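Glutathionyl-hydroquinone reductase PcpF (Sphingobium chlorophenolicum, PDB 4FQU) catalyses the glutathione-dependent reduction of glutathionyl-hydroquinones to hydroquinones, including chlorinated ones formed during bacterial breakdown of the pollutant pentachlorophenol. Local coordinates at residues S28-G33 with P114-R119; R63-L68 with E270-T275; R237-Y242 with L250-D255. All coordinates share one frame; numbering follows the deposited sequence.

Interaction 1 of 3, residues S28-G33 with P114-R119; sequences SQYRGG and PTYTGR
Y30 and Y116 meet where two irregular loops come together in the thioredoxin-like half of this glutathione transferase fold: segment 28-33 lies before strand 45-49, and segment 114-119 follows helix 106-112. The two side chains slant across each other; Y30 CE2 is 3.9 Å from Y116 CE1, and the Y30 hydroxyl oxygen comes 3.6 Å from Y116 CD1.

Q29 meets Y116 from the opposite direction. Its CG lies beside the backbone N (chi1 -55°) and the chain stays extended from there, which carries the flat amide group up to the Y116 ring, nearly parallel to it, with Q29 CD 3.9 Å from Y116 CE1. The same amide borders the backbone at T117 and G118. Within 28-33, R31 NE donates to S28 O at 2.7 Å, while R31 also forms a salt bridge with E140.

R119 probably belongs to the glutathione site, and Y116 is tied directly to that residue's backbone. With Y116 CG anti to its own N (chi1 177°), the ring is buried and Y116 OH donates to R119 O at 2.8 Å, in the carbonyl plane.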
# COMPACT_ATOMS: atom_id res chain seq x y z
N SER A 28 -1.19 -14.32 -26.25
CA SER A 28 -0.49 -13.63 -27.32
C SER A 28 -0.71 -14.38 -28.63
O SER A 28 -0.28 -15.52 -28.78
CB SER A 28 0.99 -13.57 -26.98
OG SER A 28 1.15 -13.37 -25.60
N GLN A 29 -1.39 -13.77 -29.59
CA GLN A 29 -1.70 -14.53 -30.79
C GLN A 29 -0.68 -14.47 -31.94
O GLN A 29 -1.00 -14.88 -33.04
CB GLN A 29 -3.04 -14.10 -31.36
CG GLN A 29 -4.20 -14.17 -30.41
CD GLN A 29 -5.45 -13.60 -31.05
OE1 GLN A 29 -6.17 -12.82 -30.40
NE2 GLN A 29 -5.70 -13.97 -32.32
N TYR A 30 0.52 -13.94 -31.71
CA TYR A 30 1.46 -13.74 -32.81
C TYR A 30 2.78 -14.31 -32.40
O TYR A 30 3.56 -13.63 -31.74
CB TYR A 30 1.63 -12.25 -33.08
CG TYR A 30 0.42 -11.65 -33.73
CD1 TYR A 30 0.09 -11.96 -35.02
CD2 TYR A 30 -0.39 -10.77 -33.04
CE1 TYR A 30 -1.02 -11.41 -35.62
CE2 TYR A 30 -1.54 -10.21 -33.64
CZ TYR A 30 -1.85 -10.54 -34.94
OH TYR A 30 -2.97 -10.01 -35.57
N ARG A 31 3.06 -15.56 -32.76
CA ARG A 31 4.23 -16.25 -32.23
C ARG A 31 5.28 -16.54 -33.28
O ARG A 31 5.84 -17.65 -33.34
CB ARG A 31 3.82 -17.55 -31.54
CG ARG A 31 2.60 -17.42 -30.68
CD ARG A 31 2.88 -16.43 -29.68
NE ARG A 31 2.15 -16.69 -28.45
CZ ARG A 31 2.58 -17.54 -27.53
NH1 ARG A 31 3.70 -18.20 -27.77
NH2 ARG A 31 1.89 -17.73 -26.40
N GLY A 32 5.57 -15.54 -34.10
CA GLY A 32 6.52 -15.67 -35.19
C GLY A 32 7.92 -15.37 -34.74
O GLY A 32 8.15 -15.22 -33.53
N GLY A 33 8.85 -15.25 -35.70
CA GLY A 33 10.28 -15.20 -35.41
C GLY A 33 10.54 -16.59 -34.94
O GLY A 33 9.69 -17.46 -35.16
N PRO A 114 -8.03 -6.18 -39.86
CA PRO A 114 -9.09 -5.23 -39.55
C PRO A 114 -10.20 -5.77 -38.69
O PRO A 114 -10.97 -4.97 -38.11
CB PRO A 114 -9.62 -4.88 -40.93
CG PRO A 114 -8.45 -4.96 -41.76
CD PRO A 114 -7.86 -6.26 -41.31
N THR A 115 -10.29 -7.09 -38.56
CA THR A 115 -11.35 -7.66 -37.76
C THR A 115 -10.83 -8.29 -36.48
O THR A 115 -11.58 -8.88 -35.73
CB THR A 115 -12.12 -8.70 -38.57
OG1 THR A 115 -11.19 -9.57 -39.24
CG2 THR A 115 -12.97 -7.99 -39.59
N TYR A 116 -9.52 -8.16 -36.25
CA TYR A 116 -8.86 -8.75 -35.09
C TYR A 116 -9.69 -8.82 -33.82
O TYR A 116 -10.22 -7.83 -33.35
CB TYR A 116 -7.56 -8.00 -34.80
CG TYR A 116 -6.83 -8.48 -33.58
CD1 TYR A 116 -5.92 -9.54 -33.64
CD2 TYR A 116 -7.01 -7.88 -32.36
CE1 TYR A 116 -5.22 -9.99 -32.51
CE2 TYR A 116 -6.30 -8.33 -31.23
CZ TYR A 116 -5.42 -9.38 -31.32
OH TYR A 116 -4.74 -9.79 -30.20
N THR A 117 -9.78 -10.01 -33.24
CA THR A 117 -10.39 -10.17 -31.93
C THR A 117 -9.36 -10.64 -30.94
O THR A 117 -8.88 -11.76 -31.07
CB THR A 117 -11.45 -11.25 -31.95
OG1 THR A 117 -12.26 -11.13 -33.13
CG2 THR A 117 -12.27 -11.16 -30.67
N GLY A 118 -9.02 -9.82 -29.96
CA GLY A 118 -8.20 -10.32 -28.88
C GLY A 118 -7.75 -9.24 -27.95
O GLY A 118 -8.28 -8.13 -27.98
N ARG A 119 -6.76 -9.52 -27.11
CA ARG A 119 -6.31 -8.39 -26.30
C ARG A 119 -5.35 -7.52 -27.11
O ARG A 119 -4.88 -7.92 -28.17
CB ARG A 119 -5.74 -8.83 -24.97
CG ARG A 119 -6.29 -10.15 -24.50
CD ARG A 119 -5.61 -10.53 -23.23
NE ARG A 119 -5.73 -9.41 -22.33
CZ ARG A 119 -4.77 -9.03 -21.49
NH1 ARG A 119 -3.62 -9.71 -21.46
NH2 ARG A 119 -5.01 -7.97 -20.71

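Interaction 2 of 3, residues R63-L68 with E270-T275; sequences RALKGL and ERVAPT
A64, on the last turn of helix 54-65, turns its CB toward the carbonyl oxygen of R271, and this is where the two backbones come closest: the A64 and R271 CA atoms are 5.6 Å apart. Beside it, L65 CD1 touches V272 CG2 at 3.7 Å, the two side chains slanting across each other. V272 holds CG1 anti to its backbone N (chi1 168°), leaving CG2 as the branch that faces the leucine. A64, L65 and V272 are all buried, and V272 also packs on I61, one turn before A64 in helix 54-65. At the edge of this patch T275 CG2 approaches A64 CB more distantly, at 4.5 Å. The T275 hydroxyl is turned back on its own loop, T275 OG1 donating to V272 O at 2.6 Å on a lone pair in the carbonyl plane, and it is also hydrogen-bonded to H57.

The other side is looser. R271 sends a chain extended from CG to NE past the helix end, so that R271 NH1 lies 3.2 Å from A64 O and 4.3 Å from G67 CA, near a carbonyl already taken by G67 N. A long, weak ion pair runs from R271 NH1 to E69, and the residue remains partly exposed to solvent.

At this end the helix closes with a Schellman motif, G67 taking positive phi and L68 N bonding to R63 O at 3.0 Å. The whole contact is typical of the glutathione transferase domain interface, where the helix following the probable nucleophile C53 packs against the helical C-terminal domain.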
# COMPACT_ATOMS: atom_id res chain seq x y z
N ARG A 63 17.03 -5.34 -25.71
CA ARG A 63 17.37 -4.53 -26.87
C ARG A 63 18.59 -3.70 -26.55
O ARG A 63 19.43 -3.48 -27.41
CB ARG A 63 16.25 -3.61 -27.26
CG ARG A 63 16.59 -2.58 -28.30
CD ARG A 63 15.30 -2.22 -29.00
NE ARG A 63 15.36 -0.96 -29.71
CZ ARG A 63 15.38 0.22 -29.11
NH1 ARG A 63 15.36 0.28 -27.79
NH2 ARG A 63 15.42 1.33 -29.83
N ALA A 64 18.71 -3.24 -25.31
CA ALA A 64 19.93 -2.55 -24.94
C ALA A 64 21.16 -3.48 -24.83
O ALA A 64 22.23 -3.19 -25.37
CB ALA A 64 19.73 -1.79 -23.69
N LEU A 65 20.99 -4.58 -24.12
CA LEU A 65 22.10 -5.44 -23.76
C LEU A 65 22.82 -5.95 -25.01
O LEU A 65 24.03 -6.22 -24.97
CB LEU A 65 21.57 -6.59 -22.92
CG LEU A 65 21.82 -6.69 -21.41
CD1 LEU A 65 22.12 -5.39 -20.78
CD2 LEU A 65 20.68 -7.35 -20.69
N LYS A 66 22.07 -6.08 -26.11
CA LYS A 66 22.63 -6.52 -27.39
C LYS A 66 23.00 -5.34 -28.30
O LYS A 66 23.60 -5.52 -29.36
CB LYS A 66 21.68 -7.47 -28.16
CG LYS A 66 21.36 -8.78 -27.49
CD LYS A 66 22.57 -9.73 -27.46
CE LYS A 66 22.87 -10.36 -28.82
NZ LYS A 66 23.89 -11.44 -28.73
N GLY A 67 22.63 -4.13 -27.92
CA GLY A 67 22.98 -2.98 -28.73
C GLY A 67 22.26 -2.99 -30.04
O GLY A 67 22.84 -2.84 -31.08
N LEU A 68 20.97 -3.17 -29.98
CA LEU A 68 20.16 -3.18 -31.17
C LEU A 68 19.34 -1.90 -31.24
O LEU A 68 18.39 -1.81 -31.98
CB LEU A 68 19.21 -4.35 -31.09
CG LEU A 68 19.90 -5.67 -30.85
CD1 LEU A 68 18.86 -6.77 -30.82
CD2 LEU A 68 20.84 -5.85 -31.98
N GLU A 270 24.96 0.78 -17.12
CA GLU A 270 24.61 1.74 -18.18
C GLU A 270 23.84 0.85 -19.06
O GLU A 270 23.98 -0.35 -18.96
CB GLU A 270 25.85 2.17 -18.93
CG GLU A 270 27.13 2.26 -18.07
CD GLU A 270 28.14 3.37 -18.53
OE1 GLU A 270 28.27 3.61 -19.76
OE2 GLU A 270 28.81 3.99 -17.66
N ARG A 271 23.02 1.34 -19.94
CA ARG A 271 22.35 0.33 -20.83
C ARG A 271 21.08 -0.23 -20.31
O ARG A 271 20.11 -0.20 -21.04
CB ARG A 271 23.22 -0.89 -21.15
CG ARG A 271 24.01 -0.75 -22.45
CD ARG A 271 24.80 -2.01 -22.77
NE ARG A 271 25.89 -1.74 -23.68
CZ ARG A 271 25.71 -1.19 -24.87
NH1 ARG A 271 24.48 -0.87 -25.27
NH2 ARG A 271 26.78 -0.95 -25.64
N VAL A 272 21.08 -0.78 -19.10
CA VAL A 272 19.84 -1.15 -18.45
C VAL A 272 19.23 0.09 -17.78
O VAL A 272 18.05 0.42 -17.93
CB VAL A 272 20.04 -2.26 -17.45
CG1 VAL A 272 18.84 -2.38 -16.64
CG2 VAL A 272 20.23 -3.56 -18.15
N ALA A 273 20.06 0.84 -17.06
CA ALA A 273 19.57 2.03 -16.35
C ALA A 273 18.63 2.93 -17.20
O ALA A 273 17.59 3.40 -16.73
CB ALA A 273 20.79 2.83 -15.71
N PRO A 274 18.99 3.19 -18.45
CA PRO A 274 18.12 4.07 -19.22
C PRO A 274 16.80 3.44 -19.56
O PRO A 274 15.94 4.16 -20.07
CB PRO A 274 18.90 4.32 -20.49
CG PRO A 274 20.28 4.14 -20.09
CD PRO A 274 20.30 3.06 -19.09
N THR A 275 16.62 2.16 -19.30
CA THR A 275 15.34 1.54 -19.61
C THR A 275 14.37 1.61 -18.44
O THR A 275 13.24 1.15 -18.53
CB THR A 275 15.47 0.08 -20.12
OG1 THR A 275 16.01 -0.76 -19.10
CG2 THR A 275 16.36 -0.01 -21.35

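Interaction 3 of 3, residues R237-Y242 with L250-D255; sequences RFDAIY and LRRIAD
D239 points its carboxylate at the backbone of the 3-10 turn 253-255, with one clear bond and a second, less certain one. D239 OD1 takes I253 N on its syn lone pair at 2.8 Å, with a bent N-H...O angle of 141°; D239 OD2 faces A254 N at 3.2 Å, a bond less surely placed in the model. CG of D239 sits beside the backbone N (chi1 -65°), which directs the carboxylate outward from helix 226-245 to those amides.

One residue earlier, F238 and I253 cross at about a right angle. I253 CD1 lies over one face of the F238 ring, a CH-pi contact 3.6 Å from its centroid, while Y242 CB covers the opposite face and R251 O sits at the ring edge. F203 and V183 from neighbouring helices pack on the same phenylalanine.

Further out, R252 bends at chi3 and holds D255 side-on: R252 NE goes to D255 OD2, and R252 NH2 forms a salt bridge to D255 OD1 at 2.8 Å, both from above the carboxylate plane. R252 N joins R252 NE on D255 OD2, from the same face. A254 CB rests over the centre of the guanidinium, and R252 of the second subunit brings its own guanidinium close, like charge to like charge. The arrangement fastens the connection between helices 226-245 and 257-268 back onto the former, within the all-helical C-terminal domain of the glutathione transferase fold.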
# COMPACT_ATOMS: atom_id res chain seq x y z
N ARG A 237 10.10 -2.67 -9.77
CA ARG A 237 8.84 -2.01 -9.53
C ARG A 237 8.25 -2.38 -8.16
O ARG A 237 7.16 -1.89 -7.74
CB ARG A 237 7.83 -2.43 -10.59
CG ARG A 237 7.95 -1.72 -11.84
CD ARG A 237 7.48 -2.57 -12.94
NE ARG A 237 7.64 -1.84 -14.18
CZ ARG A 237 8.71 -1.91 -14.95
NH1 ARG A 237 9.73 -2.70 -14.65
NH2 ARG A 237 8.75 -1.18 -16.04
N PHE A 238 8.95 -3.26 -7.46
CA PHE A 238 8.31 -3.93 -6.33
C PHE A 238 7.97 -3.04 -5.15
O PHE A 238 6.80 -2.81 -4.87
CB PHE A 238 9.13 -5.05 -5.83
CG PHE A 238 8.37 -5.96 -5.02
CD1 PHE A 238 8.24 -5.74 -3.67
CD2 PHE A 238 7.74 -7.04 -5.59
CE1 PHE A 238 7.51 -6.61 -2.89
CE2 PHE A 238 7.03 -7.92 -4.82
CZ PHE A 238 6.92 -7.71 -3.46
N ASP A 239 9.00 -2.58 -4.45
CA ASP A 239 8.82 -1.67 -3.35
C ASP A 239 8.13 -0.37 -3.72
O ASP A 239 7.52 0.27 -2.88
CB ASP A 239 10.16 -1.31 -2.71
CG ASP A 239 10.83 -2.48 -2.07
OD1 ASP A 239 10.26 -3.58 -2.07
OD2 ASP A 239 11.96 -2.29 -1.55
N ALA A 240 8.24 0.05 -4.97
CA ALA A 240 7.84 1.40 -5.30
C ALA A 240 6.46 1.39 -5.85
O ALA A 240 5.85 2.42 -5.96
CB ALA A 240 8.78 1.98 -6.30
N ILE A 241 6.00 0.20 -6.21
CA ILE A 241 4.66 0.05 -6.74
C ILE A 241 3.91 -1.13 -6.17
O ILE A 241 2.94 -0.95 -5.45
CB ILE A 241 4.70 -0.10 -8.21
CG1 ILE A 241 5.14 1.22 -8.79
CG2 ILE A 241 3.34 -0.51 -8.71
CD1 ILE A 241 5.26 1.17 -10.25
N TYR A 242 4.36 -2.35 -6.48
CA TYR A 242 3.70 -3.57 -5.99
C TYR A 242 3.36 -3.63 -4.45
O TYR A 242 2.22 -3.84 -4.03
CB TYR A 242 4.54 -4.75 -6.43
CG TYR A 242 4.66 -4.85 -7.94
CD1 TYR A 242 3.64 -4.40 -8.75
CD2 TYR A 242 5.79 -5.40 -8.55
CE1 TYR A 242 3.74 -4.49 -10.13
CE2 TYR A 242 5.90 -5.51 -9.94
CZ TYR A 242 4.87 -5.05 -10.74
OH TYR A 242 4.92 -5.15 -12.14
N LEU A 250 4.23 -8.38 2.51
CA LEU A 250 4.77 -9.19 3.58
C LEU A 250 6.13 -8.63 4.06
O LEU A 250 6.37 -8.51 5.24
CB LEU A 250 4.86 -10.65 3.16
CG LEU A 250 5.21 -11.61 4.29
CD1 LEU A 250 4.10 -11.74 5.30
CD2 LEU A 250 5.51 -12.91 3.65
N ARG A 251 7.01 -8.28 3.13
CA ARG A 251 8.18 -7.44 3.42
C ARG A 251 8.67 -6.74 2.15
O ARG A 251 8.03 -6.81 1.12
CB ARG A 251 9.29 -8.25 4.05
CG ARG A 251 9.93 -9.29 3.14
CD ARG A 251 10.76 -10.25 3.99
NE ARG A 251 10.29 -11.62 3.83
CZ ARG A 251 9.55 -12.26 4.73
NH1 ARG A 251 9.23 -11.63 5.85
NH2 ARG A 251 9.15 -13.53 4.50
N ARG A 252 9.79 -6.04 2.19
CA ARG A 252 10.22 -5.32 1.01
C ARG A 252 11.31 -6.06 0.32
O ARG A 252 12.03 -6.80 0.94
CB ARG A 252 10.72 -3.94 1.40
CG ARG A 252 9.70 -3.18 2.13
CD ARG A 252 10.26 -1.96 2.78
NE ARG A 252 11.38 -2.32 3.62
CZ ARG A 252 12.47 -1.57 3.74
NH1 ARG A 252 12.57 -0.44 3.07
NH2 ARG A 252 13.44 -1.98 4.52
N ILE A 253 11.45 -5.88 -0.98
CA ILE A 253 12.64 -6.40 -1.63
C ILE A 253 13.87 -5.84 -0.92
O ILE A 253 14.94 -6.49 -0.89
CB ILE A 253 12.73 -6.02 -3.12
CG1 ILE A 253 11.41 -6.32 -3.82
CG2 ILE A 253 13.87 -6.77 -3.78
CD1 ILE A 253 11.04 -7.73 -3.73
N ALA A 254 13.70 -4.65 -0.35
CA ALA A 254 14.75 -4.00 0.42
C ALA A 254 15.14 -4.85 1.62
O ALA A 254 16.16 -4.63 2.24
CB ALA A 254 14.29 -2.69 0.88
N ASP A 255 14.33 -5.82 1.97
CA ASP A 255 14.63 -6.58 3.16
C ASP A 255 15.30 -7.88 2.81
O ASP A 255 15.53 -8.71 3.68
CB ASP A 255 13.36 -6.85 3.93
CG ASP A 255 12.70 -5.59 4.41
OD1 ASP A 255 13.44 -4.74 4.97
OD2 ASP A 255 11.45 -5.46 4.24

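How the interactions relate
From the N terminus, interaction 1 opens at 28-33, before strand 45-49. Interaction 2 then opens at 63-68, at the end of helix 54-65, before 114-119 closes interaction 1, so the two loops cross. Interaction 1 joins loops around the thioredoxin-like part; interaction 2 spans some 200 residues and ties that part to the helical C-terminal domain. Nested inside its loop is interaction 3, a short local closure within the helical domain, in series with interaction 1 and on the opposite side of the chain's centre. None touch: the nearest atoms of interactions 2 and 3 are about 6 Å apart, while interaction 1 stays about 13 Å from either.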